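Local coordinates for fibronectin type III domain-containing protein (Simiduia agarivorans, PDB 6P2K) that probably cleaves the beta-1,4-glucan backbone of xyloglucan, its glycoside hydrolase family 74 module being built from seven-bladed beta-propellers, at residues Tyr756-Ser759 and Gly765-Arg768; Tyr716-Gly721 and Ser741-Ser746; Tyr412-Gln415 and Gly421-Glu424; Gly38-Thr43 and Gly397-Tyr402. One frame throughout, in Å; residues are numbered along the deposited sequence.

Contact 1: Tyr756-Ser759 and Gly765-Arg768; sequences YLYS and GLWR
Tyr758 and Arg768 form a non-hydrogen-bonded antiparallel pair in the hairpin of strands 754-761 and 765-770, in a sheet consistent with a velcro-type closure, in which the N-terminal strand 7-8 completes the last propeller blade. Next along, Ser759 and Trp767 are the hydrogen-bonded pair: Ser759 N reaches Trp767 O at 2.9 Å, and Trp767 N returns to Ser759 O at 3.0 Å. The contact is carried by Arg768. Its CG sits between backbone N and carbonyl carbon (chi1 85°), and from there the chain runs extended to NE, alongside the Tyr758 ring and pointing the same way. CB lies over the centre of that ring, 4.0 Å from Arg768 CB to the Tyr758 centroid, as a CH-pi contact. At the far end the guanidinium lies flat on one face of Tyr756, the planes 12° apart and the centres 3.9 Å apart, a cation-pi stack. Its edge serves Tyr758: NH1 donates to Tyr758 OH at 2.8 Å, nearly in the guanidinium plane. NH1 also forms a salt bridge with Asp751, and NE bonds Gln7 OE1. A leucine here would probably leave Asp751 without its charge partner and Tyr756 without its flat cover. With one face on the Tyr756 ring, a hydroxyl at its edge, and bonds to Asp751 and Gln7 as well, the guanidinium probably has little freedom to rotate.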
loop_
_atom_site.group_PDB
_atom_site.type_symbol
_atom_site.label_atom_id
_atom_site.label_comp_id
_atom_site.label_asym_id
_atom_site.label_seq_id
_atom_site.Cartn_x
_atom_site.Cartn_y
_atom_site.Cartn_z
ATOM N N TYR B 756 37.067 6.025 -16.246
ATOM C CA TYR B 756 37.815 5.672 -15.053
ATOM C C TYR B 756 38.195 4.201 -15.102
ATOM O O TYR B 756 37.528 3.391 -15.750
ATOM C CB TYR B 756 37.002 5.934 -13.779
ATOM C CG TYR B 756 36.852 7.392 -13.416
ATOM C CD1 TYR B 756 37.813 8.037 -12.645
ATOM C CD2 TYR B 756 35.746 8.117 -13.827
ATOM C CE1 TYR B 756 37.677 9.370 -12.302
ATOM C CE2 TYR B 756 35.603 9.449 -13.491
ATOM C CZ TYR B 756 36.570 10.070 -12.728
ATOM O OH TYR B 756 36.428 11.396 -12.394
ATOM N N LEU B 757 39.274 3.868 -14.405
ATOM C CA LEU B 757 39.650 2.488 -14.134
ATOM C C LEU B 757 39.349 2.208 -12.669
ATOM O O LEU B 757 39.934 2.839 -11.783
ATOM C CB LEU B 757 41.129 2.251 -14.444
ATOM C CG LEU B 757 41.761 0.935 -13.982
ATOM C CD1 LEU B 757 41.111 -0.256 -14.675
ATOM C CD2 LEU B 757 43.257 0.947 -14.241
ATOM N N TYR B 758 38.420 1.292 -12.417
ATOM C CA TYR B 758 38.106 0.831 -11.070
ATOM C C TYR B 758 38.814 -0.498 -10.850
ATOM O O TYR B 758 38.578 -1.459 -11.594
ATOM C CB TYR B 758 36.598 0.658 -10.878
ATOM C CG TYR B 758 35.802 1.933 -10.698
ATOM C CD1 TYR B 758 35.731 2.888 -11.707
ATOM C CD2 TYR B 758 35.091 2.168 -9.529
ATOM C CE1 TYR B 758 34.986 4.047 -11.546
ATOM C CE2 TYR B 758 34.348 3.326 -9.357
ATOM C CZ TYR B 758 34.298 4.259 -10.369
ATOM O OH TYR B 758 33.557 5.409 -10.212
ATOM N N SER B 759 39.671 -0.557 -9.832
ATOM C CA SER B 759 40.411 -1.774 -9.519
ATOM C C SER B 759 40.247 -2.138 -8.053
ATOM O O SER B 759 40.383 -1.279 -7.173
ATOM C CB SER B 759 41.899 -1.624 -9.879
ATOM O OG SER B 759 42.070 -1.062 -11.167
ATOM N N GLY B 765 41.310 -2.867 -0.509
ATOM C CA GLY B 765 40.024 -2.344 -0.932
ATOM C C GLY B 765 40.016 -1.841 -2.368
ATOM O O GLY B 765 40.722 -2.345 -3.243
ATOM N N LEU B 766 39.206 -0.811 -2.601
ATOM C CA LEU B 766 38.866 -0.350 -3.938
ATOM C C LEU B 766 39.511 0.998 -4.225
ATOM O O LEU B 766 39.496 1.899 -3.381
ATOM C CB LEU B 766 37.348 -0.239 -4.091
ATOM C CG LEU B 766 36.805 0.474 -5.328
ATOM C CD1 LEU B 766 37.109 -0.324 -6.589
ATOM C CD2 LEU B 766 35.308 0.705 -5.174
ATOM N N TRP B 767 40.072 1.127 -5.427
ATOM C CA TRP B 767 40.689 2.360 -5.890
ATOM C C TRP B 767 40.252 2.622 -7.324
ATOM O O TRP B 767 39.960 1.687 -8.075
ATOM C CB TRP B 767 42.223 2.286 -5.828
ATOM C CG TRP B 767 42.760 2.033 -4.459
ATOM C CD1 TRP B 767 42.729 0.858 -3.768
ATOM C CD2 TRP B 767 43.415 2.981 -3.611
ATOM N NE1 TRP B 767 43.320 1.016 -2.540
ATOM C CE2 TRP B 767 43.751 2.310 -2.419
ATOM C CE3 TRP B 767 43.749 4.333 -3.743
ATOM C CZ2 TRP B 767 44.409 2.945 -1.366
ATOM C CZ3 TRP B 767 44.399 4.961 -2.699
ATOM C CH2 TRP B 767 44.724 4.267 -1.526
ATOM N N ARG B 768 40.223 3.899 -7.705
ATOM C CA ARG B 768 39.896 4.273 -9.071
ATOM C C ARG B 768 40.856 5.342 -9.571
ATOM O O ARG B 768 41.394 6.143 -8.799
ATOM C CB ARG B 768 38.444 4.756 -9.200
ATOM C CG ARG B 768 38.227 6.217 -8.880
ATOM C CD ARG B 768 36.823 6.648 -9.264
ATOM N NE ARG B 768 36.642 8.084 -9.097
ATOM C CZ ARG B 768 35.528 8.739 -9.408
ATOM N NH1 ARG B 768 34.486 8.085 -9.903
ATOM N NH2 ARG B 768 35.460 10.051 -9.223
#

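Contact 2: Tyr716-Gly721 and Ser741-Ser746; sequences YGVFLG and SGMTSS
Val718 has CG1 anti to its backbone N and CG2 anti to the carbonyl carbon (chi1 -172°), which presents both methyls to Met743 CE and CG2 also to Ser741 CB; Met743, once past CG, runs straight to its end (chi2 174°, chi3 177°). The methionine methyl CE thus arrives at both branches of the valine, 3.7 Å from Val718 CG2 and 3.8 Å from Val718 CG1, with the two side chains crossing at about a right angle. Val718 CG2 is also met by the beta carbon of Ser741, at 3.7 Å from Ser741 CB. This apolar patch lies where two blades of the propeller abut. Strand 714-723 is the third strand of the four-stranded antiparallel sheet spanning 697-733, whereas 741-744 is the loop that leads into strand 745-751 of the closing blade. Val704 and Ile734 also pack on Val718, and Met743 continues across to Ser706 and Ser759. Beside the methyl groups the contact turns polar. The hydroxyl of Ser741 projects between its backbone N and carbonyl carbon and meets a water, 2.6 Å from Ser741 OG. That water accepts a weak hydrogen bond from Gly717 N at 3.2 Å, bridging loop and strand. Gly717 is nearly fully extended, and a beta carbon on it would be crowded by Phe719 CZ. The loop gains a further hold through Ser741 O, which takes a hydrogen bond from Ser706 OG.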
loop_
_atom_site.group_PDB
_atom_site.type_symbol
_atom_site.label_atom_id
_atom_site.label_comp_id
_atom_site.label_asym_id
_atom_site.label_seq_id
_atom_site.Cartn_x
_atom_site.Cartn_y
_atom_site.Cartn_z
ATOM N N TYR B 716 54.731 -5.333 -8.496
ATOM C CA TYR B 716 55.731 -4.710 -9.356
ATOM C C TYR B 716 55.222 -3.391 -9.921
ATOM O O TYR B 716 55.923 -2.374 -9.880
ATOM C CB TYR B 716 56.136 -5.655 -10.490
ATOM C CG TYR B 716 57.396 -5.186 -11.175
ATOM C CD1 TYR B 716 57.353 -4.206 -12.158
ATOM C CD2 TYR B 716 58.635 -5.695 -10.811
ATOM C CE1 TYR B 716 58.509 -3.754 -12.768
ATOM C CE2 TYR B 716 59.796 -5.252 -11.419
ATOM C CZ TYR B 716 59.726 -4.281 -12.396
ATOM O OH TYR B 716 60.877 -3.836 -13.004
ATOM N N GLY B 717 54.008 -3.391 -10.463
ATOM C CA GLY B 717 53.467 -2.187 -11.059
ATOM C C GLY B 717 52.201 -2.415 -11.855
ATOM O O GLY B 717 51.858 -3.553 -12.191
ATOM N N VAL B 718 51.495 -1.328 -12.153
ATOM C CA VAL B 718 50.278 -1.350 -12.957
ATOM C C VAL B 718 50.617 -0.778 -14.324
ATOM O O VAL B 718 51.262 0.273 -14.419
ATOM C CB VAL B 718 49.147 -0.549 -12.289
ATOM C CG1 VAL B 718 47.832 -0.750 -13.039
ATOM C CG2 VAL B 718 49.015 -0.952 -10.828
ATOM N N PHE B 719 50.192 -1.467 -15.379
ATOM C CA PHE B 719 50.567 -1.102 -16.738
ATOM C C PHE B 719 49.331 -0.938 -17.607
ATOM O O PHE B 719 48.414 -1.762 -17.568
ATOM C CB PHE B 719 51.512 -2.144 -17.343
ATOM C CG PHE B 719 52.769 -2.339 -16.548
ATOM C CD1 PHE B 719 52.816 -3.266 -15.514
ATOM C CD2 PHE B 719 53.898 -1.575 -16.814
ATOM C CE1 PHE B 719 53.971 -3.438 -14.773
ATOM C CE2 PHE B 719 55.056 -1.743 -16.080
ATOM C CZ PHE B 719 55.095 -2.677 -15.057
ATOM N N LEU B 720 49.324 0.133 -18.396
ATOM C CA LEU B 720 48.209 0.486 -19.262
ATOM C C LEU B 720 48.701 0.510 -20.702
ATOM O O LEU B 720 49.645 1.238 -21.028
ATOM C CB LEU B 720 47.624 1.844 -18.870
ATOM C CG LEU B 720 46.423 2.340 -19.680
ATOM C CD1 LEU B 720 45.140 1.668 -19.207
ATOM C CD2 LEU B 720 46.306 3.853 -19.609
ATOM N N GLY B 721 48.063 -0.280 -21.557
ATOM C CA GLY B 721 48.400 -0.338 -22.971
ATOM C C GLY B 721 47.329 0.344 -23.802
ATOM O O GLY B 721 46.137 0.261 -23.485
ATOM N N SER B 741 49.428 -2.322 -5.118
ATOM C CA SER B 741 49.003 -2.321 -6.510
ATOM C C SER B 741 48.609 -3.693 -7.036
ATOM O O SER B 741 48.214 -3.796 -8.201
ATOM C CB SER B 741 50.109 -1.729 -7.390
ATOM O OG SER B 741 51.309 -2.467 -7.263
ATOM N N GLY B 742 48.722 -4.748 -6.235
ATOM C CA GLY B 742 48.143 -6.019 -6.635
ATOM C C GLY B 742 46.638 -5.889 -6.790
ATOM O O GLY B 742 45.981 -5.164 -6.042
ATOM N N MET B 743 46.086 -6.580 -7.787
ATOM C CA MET B 743 44.688 -6.394 -8.148
ATOM C C MET B 743 43.987 -7.728 -8.344
ATOM O O MET B 743 44.556 -8.663 -8.914
ATOM C CB MET B 743 44.556 -5.558 -9.420
ATOM C CG MET B 743 44.982 -4.112 -9.248
ATOM S SD MET B 743 44.982 -3.216 -10.804
ATOM C CE MET B 743 45.426 -1.575 -10.236
ATOM N N THR B 744 42.745 -7.803 -7.870
ATOM C CA THR B 744 41.880 -8.945 -8.131
ATOM C C THR B 744 40.930 -8.713 -9.295
ATOM O O THR B 744 40.512 -9.683 -9.938
ATOM C CB THR B 744 41.061 -9.297 -6.882
ATOM O OG1 THR B 744 40.437 -8.112 -6.373
ATOM C CG2 THR B 744 41.953 -9.903 -5.803
ATOM N N SER B 745 40.584 -7.460 -9.581
ATOM C CA SER B 745 39.649 -7.149 -10.652
ATOM C C SER B 745 39.863 -5.709 -11.098
ATOM O O SER B 745 40.253 -4.850 -10.302
ATOM C CB SER B 745 38.195 -7.340 -10.207
ATOM O OG SER B 745 37.769 -6.254 -9.400
ATOM N N SER B 746 39.604 -5.459 -12.379
ATOM C CA SER B 746 39.604 -4.114 -12.936
ATOM C C SER B 746 38.473 -3.981 -13.944
ATOM O O SER B 746 38.181 -4.920 -14.690
ATOM C CB SER B 746 40.950 -3.767 -13.600
ATOM O OG SER B 746 42.026 -3.879 -12.684
HETATM O O HOH W 1 51.311 -4.404 -9.014
#

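Contact 3: Tyr412-Gln415 and Gly421-Glu424; sequences YVIQ and GLME
Ile414 and Glu424 sit opposite each other as a non-hydrogen-bonded pair, their CA atoms 4.4 Å apart, where segments 412-415 and 421-424, of the hairpin of strands 412-417 and 421-425, run antiparallel at 151°. Gln415 and Met423 are the hydrogen-bonded pair beside them: Gln415 N to Met423 O is 2.7 Å, and Met423 N to Gln415 O is 3.1 Å. On the face of Ile414 and Glu424, the glutamate is extended beyond CG (chi2 178°), which brings OE2 to the hydroxyl of Tyr412. Tyr412 OH donates a very short hydrogen bond, 2.5 Å, to Glu424 OE2, which lies at the edge of the ring near its plane, while the carboxylate plane stands almost upright to the ring at 86°. OE2 is shared with a salt bridge to Lys482, and OE1 takes a hydrogen bond from Trp493 NE1, so both oxygens of this buried group are engaged. A leucine in place of Glu424 would probably leave Tyr412 OH and Trp493 NE1 without their acceptor and Lys482 without its salt-bridge partner. Beside the carboxylate stem, Ile414 lies alongside, pointing the same way, and its CD1 lies 4.1 Å from Glu424 CG and 3.9 Å from Leu422 CD2. On the other face, Gln415 and Met423 pack CB to CB at 4.1 Å, and Gln415 OE1 turns to Thr403 OG1. The hairpin is completed to a three-stranded sheet by strand 403-409, which pairs with Ile414 through Ala407. Trp493 of strand 493-496 packs on Tyr412, Ile414 and Leu422, whereas Trp432 of strand 431-432 lies against Val413, Gln415 and Met423.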
loop_
_atom_site.group_PDB
_atom_site.type_symbol
_atom_site.label_atom_id
_atom_site.label_comp_id
_atom_site.label_asym_id
_atom_site.label_seq_id
_atom_site.Cartn_x
_atom_site.Cartn_y
_atom_site.Cartn_z
ATOM N N TYR B 412 25.298 3.965 -7.382
ATOM C CA TYR B 412 25.441 2.723 -6.633
ATOM C C TYR B 412 26.772 2.058 -6.962
ATOM O O TYR B 412 27.139 1.937 -8.135
ATOM C CB TYR B 412 24.292 1.768 -6.955
ATOM C CG TYR B 412 24.413 0.423 -6.275
ATOM C CD1 TYR B 412 23.985 0.242 -4.967
ATOM C CD2 TYR B 412 24.955 -0.669 -6.944
ATOM C CE1 TYR B 412 24.097 -0.992 -4.343
ATOM C CE2 TYR B 412 25.076 -1.898 -6.329
ATOM C CZ TYR B 412 24.644 -2.054 -5.027
ATOM O OH TYR B 412 24.751 -3.277 -4.405
ATOM N N VAL B 413 27.485 1.627 -5.922
ATOM C CA VAL B 413 28.705 0.843 -6.057
ATOM C C VAL B 413 28.628 -0.312 -5.072
ATOM O O VAL B 413 28.160 -0.141 -3.942
ATOM C CB VAL B 413 29.976 1.684 -5.794
ATOM C CG1 VAL B 413 31.231 0.849 -6.046
ATOM C CG2 VAL B 413 29.986 2.943 -6.652
ATOM N N ILE B 414 29.079 -1.490 -5.498
ATOM C CA ILE B 414 29.213 -2.628 -4.600
ATOM C C ILE B 414 30.636 -3.157 -4.694
ATOM O O ILE B 414 31.168 -3.334 -5.796
ATOM C CB ILE B 414 28.193 -3.746 -4.906
ATOM C CG1 ILE B 414 28.439 -4.947 -3.988
ATOM C CG2 ILE B 414 28.247 -4.160 -6.374
ATOM C CD1 ILE B 414 27.277 -5.914 -3.915
ATOM N N GLN B 415 31.261 -3.367 -3.537
ATOM C CA GLN B 415 32.481 -4.156 -3.420
ATOM C C GLN B 415 32.111 -5.534 -2.894
ATOM O O GLN B 415 31.465 -5.646 -1.849
ATOM C CB GLN B 415 33.487 -3.516 -2.462
ATOM C CG GLN B 415 34.134 -2.230 -2.905
ATOM C CD GLN B 415 35.196 -1.782 -1.913
ATOM O OE1 GLN B 415 36.087 -2.556 -1.552
ATOM N NE2 GLN B 415 35.097 -0.538 -1.451
ATOM N N GLY B 421 31.728 -9.364 3.124
ATOM C CA GLY B 421 30.575 -9.649 2.280
ATOM C C GLY B 421 30.162 -8.511 1.363
ATOM O O GLY B 421 30.980 -7.911 0.658
ATOM N N LEU B 422 28.860 -8.230 1.350
ATOM C CA LEU B 422 28.265 -7.236 0.458
ATOM C C LEU B 422 28.527 -5.845 1.020
ATOM O O LEU B 422 27.846 -5.401 1.945
ATOM C CB LEU B 422 26.765 -7.479 0.306
ATOM C CG LEU B 422 26.281 -8.853 -0.168
ATOM C CD1 LEU B 422 24.825 -9.071 0.221
ATOM C CD2 LEU B 422 26.454 -9.004 -1.673
ATOM N N MET B 423 29.506 -5.143 0.451
ATOM C CA MET B 423 29.856 -3.785 0.864
ATOM C C MET B 423 29.302 -2.818 -0.177
ATOM O O MET B 423 29.743 -2.821 -1.330
ATOM C CB MET B 423 31.370 -3.640 1.007
ATOM C CG MET B 423 31.823 -2.290 1.533
ATOM S SD MET B 423 31.352 -2.029 3.253
ATOM C CE MET B 423 32.298 -3.327 4.048
ATOM N N GLU B 424 28.340 -1.990 0.222
ATOM C CA GLU B 424 27.535 -1.245 -0.736
ATOM C C GLU B 424 27.586 0.251 -0.467
ATOM O O GLU B 424 27.655 0.697 0.681
ATOM C CB GLU B 424 26.083 -1.724 -0.712
ATOM C CG GLU B 424 25.928 -3.164 -1.176
ATOM C CD GLU B 424 24.497 -3.645 -1.108
ATOM O OE1 GLU B 424 24.083 -4.128 -0.037
ATOM O OE2 GLU B 424 23.785 -3.531 -2.127
#

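Contact 4: Gly38-Thr43 and Gly397-Tyr402; sequences GVYKST and GTESTY
Tyr40 and Thr398 make the apolar part of this contact, a CH-pi interaction. The threonine methyl sits over the centre of the ring, with Thr398 CG2 3.6 Å from the Tyr40 centroid and only 9° off the ring normal; the methyl gets there by standing opposite the carbonyl carbon of Thr398. Beside it, Gly397 O passes obliquely at 3.5 Å from Tyr40 CE2. Gly397 itself has backbone angles that would press a beta carbon against the preceding carbonyl oxygen. The polar part runs through water. One water lies 2.6 Å from Tyr40 OH and donates to Glu399 OE2 at 2.4 Å, so short that its exact length is doubtful; it appears to bridge Tyr40 OH and Glu399 OE2, which lie 3.9 Å apart. Glu399 starts out pointing away from the tyrosine at its beta carbon, and a bend at chi2 (-83°) brings its carboxylate round to the water. Tyr40 belongs to strand 39-42, third in the four-stranded blade that starts at strand 17-22, and it pairs with Met32 of strand 30-34. Met32 and Trp49 also pack on Thr398, whose backbone bonds Ala13, so the loop between strands 388-395 and 403-409 lies against this blade.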
loop_
_atom_site.group_PDB
_atom_site.type_symbol
_atom_site.label_atom_id
_atom_site.label_comp_id
_atom_site.label_asym_id
_atom_site.label_seq_id
_atom_site.Cartn_x
_atom_site.Cartn_y
_atom_site.Cartn_z
ATOM N N GLY B 38 51.560 -1.731 5.566
ATOM C CA GLY B 38 52.616 -1.069 6.306
ATOM C C GLY B 38 52.045 -0.258 7.455
ATOM O O GLY B 38 51.061 -0.646 8.096
ATOM N N VAL B 39 52.657 0.896 7.710
ATOM C CA VAL B 39 52.368 1.712 8.884
ATOM C C VAL B 39 51.580 2.943 8.456
ATOM O O VAL B 39 51.967 3.637 7.509
ATOM C CB VAL B 39 53.661 2.119 9.613
ATOM C CG1 VAL B 39 53.358 3.098 10.742
ATOM C CG2 VAL B 39 54.381 0.894 10.141
ATOM N N TYR B 40 50.478 3.212 9.156
ATOM C CA TYR B 40 49.752 4.467 9.035
ATOM C C TYR B 40 50.089 5.380 10.207
ATOM O O TYR B 40 50.394 4.918 11.309
ATOM C CB TYR B 40 48.240 4.246 9.007
ATOM C CG TYR B 40 47.693 3.567 7.777
ATOM C CD1 TYR B 40 47.566 2.185 7.724
ATOM C CD2 TYR B 40 47.269 4.310 6.679
ATOM C CE1 TYR B 40 47.045 1.561 6.608
ATOM C CE2 TYR B 40 46.751 3.693 5.555
ATOM C CZ TYR B 40 46.641 2.319 5.528
ATOM O OH TYR B 40 46.119 1.699 4.420
ATOM N N LYS B 41 49.996 6.687 9.964
ATOM C CA LYS B 41 50.278 7.708 10.963
ATOM C C LYS B 41 49.080 8.637 11.105
ATOM O O LYS B 41 48.352 8.892 10.139
ATOM C CB LYS B 41 51.527 8.516 10.579
ATOM C CG LYS B 41 51.970 9.556 11.595
ATOM C CD LYS B 41 53.154 10.363 11.073
ATOM C CE LYS B 41 53.662 11.347 12.121
ATOM N NZ LYS B 41 55.078 11.747 11.890
ATOM N N SER B 42 48.875 9.140 12.322
ATOM C CA SER B 42 47.855 10.147 12.574
ATOM C C SER B 42 48.364 11.107 13.636
ATOM O O SER B 42 48.960 10.679 14.632
ATOM C CB SER B 42 46.537 9.509 13.039
ATOM O OG SER B 42 45.781 10.423 13.820
ATOM N N THR B 43 48.129 12.403 13.426
ATOM C CA THR B 43 48.497 13.423 14.401
ATOM C C THR B 43 47.287 14.058 15.075
ATOM O O THR B 43 47.436 15.068 15.768
ATOM C CB THR B 43 49.353 14.512 13.754
ATOM O OG1 THR B 43 48.558 15.255 12.819
ATOM C CG2 THR B 43 50.549 13.908 13.035
ATOM N N GLY B 397 40.982 7.088 6.246
ATOM C CA GLY B 397 42.286 7.109 5.604
ATOM C C GLY B 397 42.958 5.760 5.459
ATOM O O GLY B 397 43.983 5.669 4.765
ATOM N N THR B 398 42.448 4.706 6.085
ATOM C CA THR B 398 42.980 3.365 5.905
ATOM C C THR B 398 41.971 2.503 5.160
ATOM O O THR B 398 40.763 2.746 5.216
ATOM C CB THR B 398 43.321 2.707 7.246
ATOM O OG1 THR B 398 42.118 2.236 7.867
ATOM C CG2 THR B 398 44.016 3.694 8.168
ATOM N N GLU B 399 42.480 1.501 4.450
ATOM C CA GLU B 399 41.634 0.483 3.838
ATOM C C GLU B 399 42.424 -0.814 3.790
ATOM O O GLU B 399 43.542 -0.841 3.265
ATOM C CB GLU B 399 41.175 0.882 2.432
ATOM C CG GLU B 399 42.265 1.447 1.537
ATOM C CD GLU B 399 42.514 2.924 1.772
ATOM O OE1 GLU B 399 41.523 3.685 1.793
ATOM O OE2 GLU B 399 43.690 3.327 1.914
ATOM N N SER B 400 41.845 -1.882 4.339
ATOM C CA SER B 400 42.591 -3.126 4.480
ATOM C C SER B 400 41.744 -4.347 4.142
ATOM O O SER B 400 42.000 -5.441 4.657
ATOM C CB SER B 400 43.159 -3.262 5.898
ATOM O OG SER B 400 43.717 -2.039 6.343
ATOM N N THR B 401 40.752 -4.193 3.269
ATOM C CA THR B 401 39.862 -5.295 2.938
ATOM C C THR B 401 40.400 -6.081 1.754
ATOM O O THR B 401 40.988 -5.513 0.829
ATOM C CB THR B 401 38.454 -4.796 2.607
ATOM O OG1 THR B 401 38.503 -3.947 1.451
ATOM C CG2 THR B 401 37.865 -4.029 3.782
ATOM N N TYR B 402 40.196 -7.395 1.795
ATOM C CA TYR B 402 40.336 -8.226 0.605
ATOM C C TYR B 402 39.065 -8.071 -0.223
ATOM O O TYR B 402 38.000 -8.573 0.155
ATOM C CB TYR B 402 40.573 -9.687 0.984
ATOM C CG TYR B 402 41.064 -10.537 -0.175
ATOM C CD1 TYR B 402 40.237 -10.808 -1.263
ATOM C CD2 TYR B 402 42.352 -11.062 -0.183
ATOM C CE1 TYR B 402 40.672 -11.570 -2.321
ATOM C CE2 TYR B 402 42.796 -11.835 -1.241
ATOM C CZ TYR B 402 41.950 -12.080 -2.308
ATOM O OH TYR B 402 42.374 -12.840 -3.369
HETATM O O HOH W 2 46.054 2.786 2.057
#

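From the N terminus, contact 4 comes first and spans the longest piece of chain, bringing the loop at 397-402 back to the blade containing 38-43 and thereby apparently joining the start of the first propeller to the beginning of the second. Contact 3 then closes a short hairpin just beyond that loop. Contact 2 brings 741-746 against 716-721, between the last two blades, and contact 1 closes the final hairpin. All four run in series; none nest or cross. In space they converge: Ser759 of contact 1 reaches Ser746 of contact 2, Leu766 packs on Gln415 of contact 3, and Gly765 N probably bonds Thr401 O of contact 4.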